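Local atomic coordinates of acyl-coenzyme A thioesterase PaaI (Escherichia coli, PDB entry 2FS2), a protein that hydrolyses acyl-coenzyme A thioesters, preferring ring-hydroxylated phenylacetyl-CoA esters, as a homotetrameric hot dog-fold thioesterase of phenylacetate degradation. Residues A22-D26 with V36-T40; M30-A35 with Y67-Q72; L46-C52 with P88-G92; A76-C81 with R127-H131. All coordinates share one frame; numbering follows the deposited sequence.

In the fold
Following the chain from its N terminus, contact 1 comes first: the loop leaving helix 18-22 meets strand 34-40, closing the hairpin whose other strand is 26-31. Contact 2 crosses it, because 30-35, the hairpin turn, begins between the two segments of contact 1; it seats that turn against the end of helix 54-70. Contact 3 crosses contact 2 in turn, joining the loop before this helix to the loop before strand 94-101; contacts 2 and 3 lie about 17 Å apart at their nearest atoms. Contact 4 crosses contact 3 and pairs strand 76-85 with strand 122-132. It touches contact 2 where N70 OD1 meets A76 N, a probable hydrogen bond of 2.9 Å.

Contact 1: residues A22-D26 with V36-T40; sequences ALGID and VVTMT
Two waters carry on the pairing of 22-26 with strand 36-40 just where direct backbone bonds stop. One donates to both L23 O and T40 O, 2.7 Å from each; the other donates to G24 O and accepts from T40 N. Between these two segments direct pairing is confined to D26 and T38, an antiparallel hydrogen-bonded pair. D26 N reaches T38 O at 3.0 Å, with 159° at the hydrogen, and the return bond from T38 N lies in the carbonyl plane of D26 O. The CA-H groups of I25 and V37 also lean on these two oxygens, I25 CA on T38 O and V37 CA on D26 O.

G24 ends helix 18-22 in a Schellman motif. Its positive phi of 70° suits a residue without a side chain, and the chain turns there to run beside the strand. I25 then lays CG2, anti to its backbone N, obliquely against V37 CB at 3.7 Å. These beta-branched residues suit a buried place: helix 54-70 covers I25 with T63 and V37 with L60 and A64. Selenomethionine M39, bent at chi3, points toward L23 and I25, but its CE is modelled too close to both, so that packing is doubtful. On the more polar face, D26 CB meets T38 CG2 at 3.6 Å.

The chemistry implies a joint closed by main-chain and water-mediated bonds, with I25 and V37 giving it an apolar side facing helix 54-70.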
loop_
_atom_site.group_PDB
_atom_site.type_symbol
_atom_site.label_atom_id
_atom_site.label_comp_id
_atom_site.label_asym_id
_atom_site.label_seq_id
_atom_site.Cartn_x
_atom_site.Cartn_y
_atom_site.Cartn_z
ATOM N N ALA B 22 -12.984 5.803 24.500
ATOM C CA ALA B 22 -11.716 6.013 25.230
ATOM C C ALA B 22 -10.851 7.050 24.558
ATOM O O ALA B 22 -10.135 7.790 25.235
ATOM C CB ALA B 22 -10.909 4.719 25.334
ATOM N N LEU B 23 -10.857 7.074 23.226
ATOM C CA LEU B 23 -10.083 8.082 22.534
ATOM C C LEU B 23 -10.816 9.438 22.307
ATOM O O LEU B 23 -10.189 10.331 21.708
ATOM C CB LEU B 23 -9.644 7.551 21.200
ATOM C CG LEU B 23 -8.569 6.498 21.296
ATOM C CD1 LEU B 23 -8.772 5.659 20.000
ATOM C CD2 LEU B 23 -7.237 7.150 21.257
ATOM N N GLY B 24 -12.083 9.571 22.788
ATOM C CA GLY B 24 -12.900 10.747 22.599
ATOM C C GLY B 24 -13.375 10.968 21.165
ATOM O O GLY B 24 -13.546 12.096 20.734
ATOM N N ILE B 25 -13.557 9.909 20.386
ATOM C CA ILE B 25 -14.053 10.083 19.027
ATOM C C ILE B 25 -15.556 10.360 19.059
ATOM O O ILE B 25 -16.295 9.674 19.759
ATOM C CB ILE B 25 -13.634 8.838 18.125
ATOM C CG1 ILE B 25 -12.160 8.727 18.188
ATOM C CG2 ILE B 25 -13.965 9.013 16.679
ATOM C CD1 ILE B 25 -11.579 7.638 17.415
ATOM N N ASP B 26 -15.971 11.413 18.367
ATOM C CA ASP B 26 -17.343 11.695 18.161
ATOM C C ASP B 26 -17.755 11.536 16.684
ATOM O O ASP B 26 -16.976 11.846 15.777
ATOM C CB ASP B 26 -17.571 13.117 18.572
ATOM C CG ASP B 26 -17.380 13.316 20.079
ATOM O OD1 ASP B 26 -18.116 12.644 20.852
ATOM O OD2 ASP B 26 -16.514 14.114 20.582
ATOM N N VAL B 36 -17.827 10.927 9.075
ATOM C CA VAL B 36 -16.922 11.991 9.477
ATOM C C VAL B 36 -16.897 11.871 10.966
ATOM O O VAL B 36 -17.991 11.780 11.626
ATOM C CB VAL B 36 -17.398 13.412 9.055
ATOM C CG1 VAL B 36 -16.469 14.517 9.575
ATOM C CG2 VAL B 36 -17.504 13.594 7.588
ATOM N N VAL B 37 -15.704 11.781 11.541
ATOM C CA VAL B 37 -15.595 11.619 12.947
ATOM C C VAL B 37 -14.513 12.587 13.331
ATOM O O VAL B 37 -13.765 13.095 12.494
ATOM C CB VAL B 37 -15.242 10.121 13.389
ATOM C CG1 VAL B 37 -16.424 9.136 13.075
ATOM C CG2 VAL B 37 -13.888 9.611 12.646
ATOM N N THR B 38 -14.427 12.819 14.619
ATOM C CA THR B 38 -13.655 13.921 15.154
ATOM C C THR B 38 -12.974 13.524 16.477
ATOM O O THR B 38 -13.459 12.665 17.181
ATOM C CB THR B 38 -14.627 15.083 15.317
ATOM O OG1 THR B 38 -13.895 16.311 15.204
ATOM C CG2 THR B 38 -15.202 15.066 16.700
HETATM N N MSE B 39 -11.815 14.069 16.770
HETATM C CA MSE B 39 -11.103 13.715 17.989
HETATM C C MSE B 39 -10.142 14.839 18.309
HETATM O O MSE B 39 -9.554 15.421 17.417
HETATM C CB MSE B 39 -10.290 12.428 17.733
HETATM C CG MSE B 39 -9.261 12.141 18.808
HETATM SE SE MSE B 39 -8.151 10.588 18.250
HETATM C CE MSE B 39 -9.214 9.336 19.046
ATOM N N THR B 40 -9.941 15.109 19.573
ATOM C CA THR B 40 -8.949 16.093 19.984
ATOM C C THR B 40 -7.706 15.357 20.479
ATOM O O THR B 40 -7.797 14.345 21.148
ATOM C CB THR B 40 -9.617 17.014 21.030
ATOM O OG1 THR B 40 -10.715 17.717 20.360
ATOM C CG2 THR B 40 -8.645 18.137 21.575
HETATM O O HOH W 1 -9.822 12.955 22.353
HETATM O O HOH W 2 -12.110 14.111 21.708
#

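Contact 2: residues M30-A35 with Y67-Q72; sequences MDEGFA and YACNSQ
S71 OG accepts from G33 N and so joins the type II turn D31-F34, the tip of a beta hairpin, to the C-terminal end of helix 54-70, the long central helix of the hot dog fold. The bond is 2.9 Å long and nearly straight, 167° at the hydrogen. The hydroxyl sits between the backbone N and carbonyl carbon of its own residue (chi1 67°), which lets it donate its own proton to A68 O at 2.8 Å while facing the turn. A small serine thus serves both backbones. G33 suits its place because its phi is positive, as the third position of this turn requires.

Selenomethionine M30 folds at chi2 (-59°) and chi3 and brings CE over S71 CB at 3.6 Å, while its SE lies across Y67 CB. A35 is small enough for its CB to meet both Y67 CB and A68 N at 3.7 Å, keeping strand and helix close. The Y67 ring leads away from the hairpin, and its OH bonds to D17. At the solvent side E32 and Q72 cross at about a right angle. Q72 bends at chi2, and its OE1 is held by the hydroxyl of Y111, while E32 CG lies 4.1 Å from Q72 CG.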
loop_
_atom_site.group_PDB
_atom_site.type_symbol
_atom_site.label_atom_id
_atom_site.label_comp_id
_atom_site.label_asym_id
_atom_site.label_seq_id
_atom_site.Cartn_x
_atom_site.Cartn_y
_atom_site.Cartn_z
HETATM N N MSE B 30 -22.912 11.315 8.680
HETATM C CA MSE B 30 -23.185 9.901 8.281
HETATM C C MSE B 30 -24.060 9.875 7.060
HETATM O O MSE B 30 -25.072 10.550 6.964
HETATM C CB MSE B 30 -23.957 9.054 9.342
HETATM C CG MSE B 30 -23.254 8.666 10.582
HETATM SE SE MSE B 30 -21.557 7.563 10.182
HETATM C CE MSE B 30 -22.283 6.139 8.887
ATOM N N ASP B 31 -23.653 9.141 6.072
ATOM C CA ASP B 31 -24.530 8.907 4.951
ATOM C C ASP B 31 -24.172 7.524 4.430
ATOM O O ASP B 31 -23.246 6.913 4.910
ATOM C CB ASP B 31 -24.292 9.940 3.866
ATOM C CG ASP B 31 -25.476 10.141 2.954
ATOM O OD1 ASP B 31 -26.625 9.482 3.059
ATOM O OD2 ASP B 31 -25.321 10.996 2.049
ATOM N N GLU B 32 -24.859 7.016 3.416
ATOM C CA GLU B 32 -24.523 5.649 3.026
ATOM C C GLU B 32 -23.092 5.682 2.416
ATOM O O GLU B 32 -22.891 6.475 1.554
ATOM C CB GLU B 32 -25.461 5.302 1.916
ATOM C CG GLU B 32 -25.086 3.974 1.313
ATOM C CD GLU B 32 -26.193 3.466 0.350
ATOM O OE1 GLU B 32 -26.516 4.285 -0.549
ATOM O OE2 GLU B 32 -26.746 2.287 0.529
ATOM N N GLY B 33 -22.145 4.867 2.865
ATOM C CA GLY B 33 -20.786 4.893 2.328
ATOM C C GLY B 33 -19.982 6.126 2.818
ATOM O O GLY B 33 -18.998 6.528 2.140
ATOM N N PHE B 34 -20.351 6.754 3.949
ATOM C CA PHE B 34 -19.761 8.054 4.228
ATOM C C PHE B 34 -19.835 8.288 5.706
ATOM O O PHE B 34 -20.963 8.181 6.260
ATOM C CB PHE B 34 -20.479 9.181 3.470
ATOM C CG PHE B 34 -19.933 10.580 3.767
ATOM C CD1 PHE B 34 -18.752 11.073 3.084
ATOM C CD2 PHE B 34 -20.579 11.416 4.696
ATOM C CE1 PHE B 34 -18.235 12.411 3.402
ATOM C CE2 PHE B 34 -20.048 12.716 5.010
ATOM C CZ PHE B 34 -18.872 13.237 4.337
ATOM N N ALA B 35 -18.722 8.732 6.321
ATOM C CA ALA B 35 -18.721 9.039 7.797
ATOM C C ALA B 35 -17.626 10.068 8.084
ATOM O O ALA B 35 -16.584 10.027 7.426
ATOM C CB ALA B 35 -18.409 7.745 8.619
ATOM N N TYR B 67 -17.109 2.979 10.323
ATOM C CA TYR B 67 -18.450 3.567 10.227
ATOM C C TYR B 67 -18.950 3.622 8.794
ATOM O O TYR B 67 -20.074 3.216 8.506
ATOM C CB TYR B 67 -18.538 4.943 10.979
ATOM C CG TYR B 67 -18.563 4.644 12.465
ATOM C CD1 TYR B 67 -17.426 4.312 13.146
ATOM C CD2 TYR B 67 -19.766 4.552 13.144
ATOM C CE1 TYR B 67 -17.448 3.963 14.487
ATOM C CE2 TYR B 67 -19.826 4.226 14.510
ATOM C CZ TYR B 67 -18.655 3.939 15.189
ATOM O OH TYR B 67 -18.735 3.580 16.528
ATOM N N ALA B 68 -18.111 4.111 7.884
ATOM C CA ALA B 68 -18.500 4.250 6.532
ATOM C C ALA B 68 -18.812 2.840 5.932
ATOM O O ALA B 68 -19.802 2.692 5.233
ATOM C CB ALA B 68 -17.353 4.960 5.708
ATOM N N CYS B 69 -17.989 1.827 6.196
ATOM C CA CYS B 69 -18.236 0.571 5.528
ATOM C C CYS B 69 -19.278 -0.324 6.230
ATOM O O CYS B 69 -19.615 -1.427 5.722
ATOM C CB CYS B 69 -16.966 -0.229 5.326
ATOM S SG CYS B 69 -16.254 -1.068 6.719
ATOM N N ASN B 70 -19.766 0.136 7.374
ATOM C CA ASN B 70 -20.822 -0.611 8.079
ATOM C C ASN B 70 -22.127 0.076 7.963
ATOM O O ASN B 70 -23.158 -0.445 8.408
ATOM C CB ASN B 70 -20.433 -0.890 9.532
ATOM C CG ASN B 70 -19.489 -2.117 9.612
ATOM O OD1 ASN B 70 -19.937 -3.252 9.507
ATOM N ND2 ASN B 70 -18.176 -1.875 9.719
ATOM N N SER B 71 -22.115 1.195 7.274
ATOM C CA SER B 71 -23.244 2.111 7.244
ATOM C C SER B 71 -24.402 1.600 6.448
ATOM O O SER B 71 -25.460 2.149 6.620
ATOM C CB SER B 71 -22.847 3.437 6.594
ATOM O OG SER B 71 -22.564 3.222 5.242
ATOM N N GLN B 72 -24.168 0.644 5.521
ATOM C CA GLN B 72 -25.217 0.066 4.710
ATOM C C GLN B 72 -25.941 -1.019 5.515
ATOM O O GLN B 72 -26.922 -1.555 5.059
ATOM C CB GLN B 72 -24.694 -0.532 3.360
ATOM C CG GLN B 72 -23.678 0.290 2.456
ATOM C CD GLN B 72 -22.156 0.433 3.078
ATOM O OE1 GLN B 72 -21.353 1.190 2.514
ATOM N NE2 GLN B 72 -21.829 -0.258 4.235
#

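Contact 3: residues L46-C52 with P88-G92; sequences LNGHQSC and PGFAG
N47 OD1 is gripped by two backbone N-H groups, and the loop thus shaped presents C52 N to G89 O across the contact. H49 N donates at 2.6 Å, making an Asx turn, and S51 N at 3.1 Å; both donors stand well out of the carbonyl plane, on opposite faces of it. Asparagine suits the place because its short side chain, with chi1 at 62°, folds back over the type I turn N47-Q50 that its own residue begins.

The direct bond between the loops runs from C52 N to G89 O, 2.7 Å long and in the carbonyl plane. With no side chain, G89 lets C52 CB approach its O to 3.3 Å. Beside the bond a water is shared by S51 OG, C52 O and G89 N.

L46 and F90 border this polar seam. L46 brings CD2 to A91 N at 3.9 Å, and the F90 ring turns its edge to Q50 O, with CD2 3.5 Å away. F90 N is held by D93.

H49 packs on V77 of the second subunit, so the joined loops lie beside the subunit interface. The motif is an Asx turn overlapping a type I turn, set in the loop that leads into the central helix of the hot dog fold.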
loop_
_atom_site.group_PDB
_atom_site.type_symbol
_atom_site.label_atom_id
_atom_site.label_comp_id
_atom_site.label_asym_id
_atom_site.label_seq_id
_atom_site.Cartn_x
_atom_site.Cartn_y
_atom_site.Cartn_z
ATOM N N LEU B 46 0.810 11.614 22.880
ATOM C CA LEU B 46 2.064 12.112 22.275
ATOM C C LEU B 46 3.340 11.232 22.437
ATOM O O LEU B 46 3.591 10.656 23.483
ATOM C CB LEU B 46 2.364 13.524 22.828
ATOM C CG LEU B 46 1.326 14.645 22.748
ATOM C CD1 LEU B 46 1.930 15.925 23.445
ATOM C CD2 LEU B 46 0.892 14.956 21.293
ATOM N N ASN B 47 4.143 11.180 21.381
ATOM C CA ASN B 47 5.485 10.606 21.378
ATOM C C ASN B 47 6.544 11.628 21.836
ATOM O O ASN B 47 6.195 12.709 22.347
ATOM C CB ASN B 47 5.822 10.238 19.956
ATOM C CG ASN B 47 5.837 11.458 19.048
ATOM O OD1 ASN B 47 6.169 12.602 19.470
ATOM N ND2 ASN B 47 5.442 11.244 17.803
ATOM N N GLY B 48 7.816 11.315 21.554
ATOM C CA GLY B 48 8.972 12.104 21.969
ATOM C C GLY B 48 9.228 13.438 21.290
ATOM O O GLY B 48 10.135 14.194 21.682
ATOM N N HIS B 49 8.404 13.749 20.293
ATOM C CA HIS B 49 8.486 15.020 19.553
ATOM C C HIS B 49 7.245 15.936 19.868
ATOM O O HIS B 49 7.096 17.027 19.301
ATOM C CB HIS B 49 8.712 14.681 18.055
ATOM C CG HIS B 49 9.151 13.253 17.840
ATOM N ND1 HIS B 49 10.390 12.782 18.246
ATOM C CD2 HIS B 49 8.493 12.176 17.331
ATOM C CE1 HIS B 49 10.482 11.486 17.977
ATOM N NE2 HIS B 49 9.345 11.093 17.421
ATOM N N GLN B 50 6.448 15.467 20.845
ATOM C CA GLN B 50 5.191 16.035 21.409
ATOM C C GLN B 50 4.086 15.987 20.360
ATOM O O GLN B 50 3.207 16.859 20.299
ATOM C CB GLN B 50 5.333 17.441 22.012
ATOM C CG GLN B 50 6.343 17.650 23.163
ATOM C CD GLN B 50 6.966 19.088 23.103
ATOM O OE1 GLN B 50 6.372 20.070 23.613
ATOM N NE2 GLN B 50 8.135 19.211 22.441
ATOM N N SER B 51 4.157 14.924 19.557
ATOM C CA SER B 51 3.350 14.699 18.377
ATOM C C SER B 51 2.517 13.471 18.605
ATOM O O SER B 51 2.962 12.564 19.306
ATOM C CB SER B 51 4.288 14.373 17.247
ATOM O OG SER B 51 3.712 14.805 16.053
ATOM N N CYS B 52 1.330 13.420 18.000
ATOM C CA CYS B 52 0.424 12.299 18.190
ATOM C C CYS B 52 1.092 10.997 17.677
ATOM O O CYS B 52 1.793 10.996 16.630
ATOM C CB CYS B 52 -0.925 12.546 17.488
ATOM S SG CYS B 52 -2.176 11.275 17.829
ATOM N N PRO B 88 2.422 16.212 11.610
ATOM C CA PRO B 88 2.160 15.758 12.966
ATOM C C PRO B 88 0.782 16.252 13.454
ATOM O O PRO B 88 0.247 17.225 12.930
ATOM C CB PRO B 88 3.323 16.374 13.761
ATOM C CG PRO B 88 4.332 16.806 12.636
ATOM C CD PRO B 88 3.466 17.258 11.514
ATOM N N GLY B 89 0.189 15.543 14.389
ATOM C CA GLY B 89 -0.903 16.071 15.205
ATOM C C GLY B 89 -0.407 16.545 16.610
ATOM O O GLY B 89 0.078 15.730 17.349
ATOM N N PHE B 90 -0.517 17.830 16.970
ATOM C CA PHE B 90 0.016 18.309 18.264
ATOM C C PHE B 90 -1.070 18.440 19.246
ATOM O O PHE B 90 -2.187 18.603 18.825
ATOM C CB PHE B 90 0.592 19.724 18.088
ATOM C CG PHE B 90 1.764 19.750 17.205
ATOM C CD1 PHE B 90 1.707 20.383 15.997
ATOM C CD2 PHE B 90 2.871 19.021 17.519
ATOM C CE1 PHE B 90 2.805 20.380 15.131
ATOM C CE2 PHE B 90 3.959 18.942 16.659
ATOM C CZ PHE B 90 3.951 19.627 15.479
ATOM N N ALA B 91 -0.756 18.459 20.550
ATOM C CA ALA B 91 -1.775 18.632 21.628
ATOM C C ALA B 91 -2.726 19.744 21.332
ATOM O O ALA B 91 -2.329 20.805 20.917
ATOM C CB ALA B 91 -1.133 18.850 23.069
ATOM N N GLY B 92 -4.020 19.473 21.477
ATOM C CA GLY B 92 -5.031 20.510 21.337
ATOM C C GLY B 92 -5.519 20.505 19.893
ATOM O O GLY B 92 -6.600 21.079 19.635
HETATM O O HOH W 3 1.949 18.756 21.065
HETATM O O HOH W 4 1.701 12.934 14.946
#

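Contact 4: residues A76-C81 with R127-H131; sequences AVASAC and RGKSH
V77 and H131 exchange two backbone bonds, V77 N to H131 O at 3.1 Å and H131 N to V77 O at 2.9 Å, as an antiparallel hydrogen-bonded pair. Beyond A78 the register slips by one residue, a beta bulge at S79, where the chain turns a corner. There K129 works in both directions: its O accepts from S79 N at 2.9 Å, and its N donates to A80 O at 2.8 Å, with an angle of 165° at the hydrogen. CA-H groups of S130 and G128 lean on V77 O and A80 O.

Small residues suit this seam. A76 sets CB 3.5 Å from H131 O, and C81 CB rests against G128 CA at 3.7 Å, where the glycine leaves room for it. S79 OG lies between its own backbone N and carbonyl carbon (chi1 44°), over K129 CG at 3.4 Å. The lysine chain bends at chi2, and a water joins its NZ to S79 OG, with a weak bond to S130 O.

Further out, helix 54-70 covers the side of A78, C81 and S130 with F58, F65 and C69. A80 and C81 also pair with a strand of the second subunit, continuing the sheet across the interface as hot dog dimers do. R127 turns away to salt bridges with D112 of its own chain and D112 of the third subunit.

The main chain therefore holds the two strands together through the corner, while R127 carries the contact into the tetramer interface; R127 of the third subunit comes close there, and the carboxylates would offset the like charge.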
loop_
_atom_site.group_PDB
_atom_site.type_symbol
_atom_site.label_atom_id
_atom_site.label_comp_id
_atom_site.label_asym_id
_atom_site.label_seq_id
_atom_site.Cartn_x
_atom_site.Cartn_y
_atom_site.Cartn_z
ATOM N N ALA B 76 -18.828 -5.645 8.287
ATOM C CA ALA B 76 -17.671 -5.678 7.406
ATOM C C ALA B 76 -16.488 -5.257 8.240
ATOM O O ALA B 76 -16.652 -4.505 9.222
ATOM C CB ALA B 76 -17.850 -4.779 6.238
ATOM N N VAL B 77 -15.316 -5.796 7.880
ATOM C CA VAL B 77 -14.042 -5.591 8.577
ATOM C C VAL B 77 -12.933 -5.220 7.528
ATOM O O VAL B 77 -13.112 -5.422 6.321
ATOM C CB VAL B 77 -13.571 -6.881 9.325
ATOM C CG1 VAL B 77 -14.636 -7.345 10.327
ATOM C CG2 VAL B 77 -13.121 -8.018 8.372
ATOM N N ALA B 78 -11.814 -4.722 8.019
ATOM C CA ALA B 78 -10.726 -4.331 7.148
ATOM C C ALA B 78 -9.963 -5.584 6.688
ATOM O O ALA B 78 -9.602 -6.350 7.507
ATOM C CB ALA B 78 -9.816 -3.440 8.000
ATOM N N SER B 79 -9.732 -5.847 5.418
ATOM C CA SER B 79 -8.733 -6.867 5.126
ATOM C C SER B 79 -7.356 -6.265 4.877
ATOM O O SER B 79 -6.345 -6.988 4.900
ATOM C CB SER B 79 -9.041 -7.654 3.871
ATOM O OG SER B 79 -9.419 -6.767 2.947
ATOM N N ALA B 80 -7.287 -4.984 4.574
ATOM C CA ALA B 80 -5.991 -4.380 4.246
ATOM C C ALA B 80 -6.144 -2.900 4.208
ATOM O O ALA B 80 -7.247 -2.349 4.048
ATOM C CB ALA B 80 -5.459 -4.840 2.841
ATOM N N CYS B 81 -5.001 -2.212 4.323
ATOM C CA CYS B 81 -5.078 -0.791 4.208
ATOM C C CYS B 81 -3.719 -0.127 4.201
ATOM O O CYS B 81 -2.782 -0.736 4.611
ATOM C CB CYS B 81 -5.864 -0.298 5.372
ATOM S SG CYS B 81 -4.945 -0.310 6.837
ATOM N N ARG B 127 -6.291 4.424 2.882
ATOM C CA ARG B 127 -7.154 3.787 1.916
ATOM C C ARG B 127 -7.315 2.392 2.470
ATOM O O ARG B 127 -6.379 1.712 2.845
ATOM C CB ARG B 127 -6.579 3.812 0.471
ATOM C CG ARG B 127 -7.395 2.866 -0.474
ATOM C CD ARG B 127 -7.374 3.128 -1.980
ATOM N NE ARG B 127 -7.728 4.519 -2.280
ATOM C CZ ARG B 127 -7.279 5.177 -3.301
ATOM N NH1 ARG B 127 -6.453 4.535 -4.158
ATOM N NH2 ARG B 127 -7.666 6.436 -3.493
ATOM N N GLY B 128 -8.557 1.957 2.582
ATOM C CA GLY B 128 -8.803 0.730 3.294
ATOM C C GLY B 128 -9.651 -0.180 2.389
ATOM O O GLY B 128 -10.519 0.259 1.654
ATOM N N LYS B 129 -9.451 -1.453 2.549
ATOM C CA LYS B 129 -10.212 -2.373 1.758
ATOM C C LYS B 129 -11.056 -3.180 2.765
ATOM O O LYS B 129 -10.538 -3.631 3.745
ATOM C CB LYS B 129 -9.226 -3.289 1.130
ATOM C CG LYS B 129 -9.881 -4.515 0.438
ATOM C CD LYS B 129 -9.944 -4.352 -1.101
ATOM C CE LYS B 129 -10.556 -5.582 -1.823
ATOM N NZ LYS B 129 -10.362 -6.890 -0.950
ATOM N N SER B 130 -12.336 -3.374 2.513
ATOM C CA SER B 130 -13.182 -4.076 3.511
ATOM C C SER B 130 -13.700 -5.380 2.930
ATOM O O SER B 130 -13.812 -5.488 1.752
ATOM C CB SER B 130 -14.403 -3.243 3.858
ATOM O OG SER B 130 -15.085 -2.797 2.706
ATOM N N HIS B 131 -14.191 -6.258 3.781
ATOM C CA HIS B 131 -14.660 -7.585 3.411
ATOM C C HIS B 131 -15.928 -7.806 4.287
ATOM O O HIS B 131 -15.869 -7.624 5.486
ATOM C CB HIS B 131 -13.526 -8.595 3.780
ATOM C CG HIS B 131 -13.866 -10.017 3.548
ATOM N ND1 HIS B 131 -13.748 -10.974 4.539
ATOM C CD2 HIS B 131 -14.286 -10.669 2.433
ATOM C CE1 HIS B 131 -14.099 -12.154 4.041
ATOM N NE2 HIS B 131 -14.425 -11.996 2.764
HETATM O O HOH W 5 -11.604 -7.995 1.450
#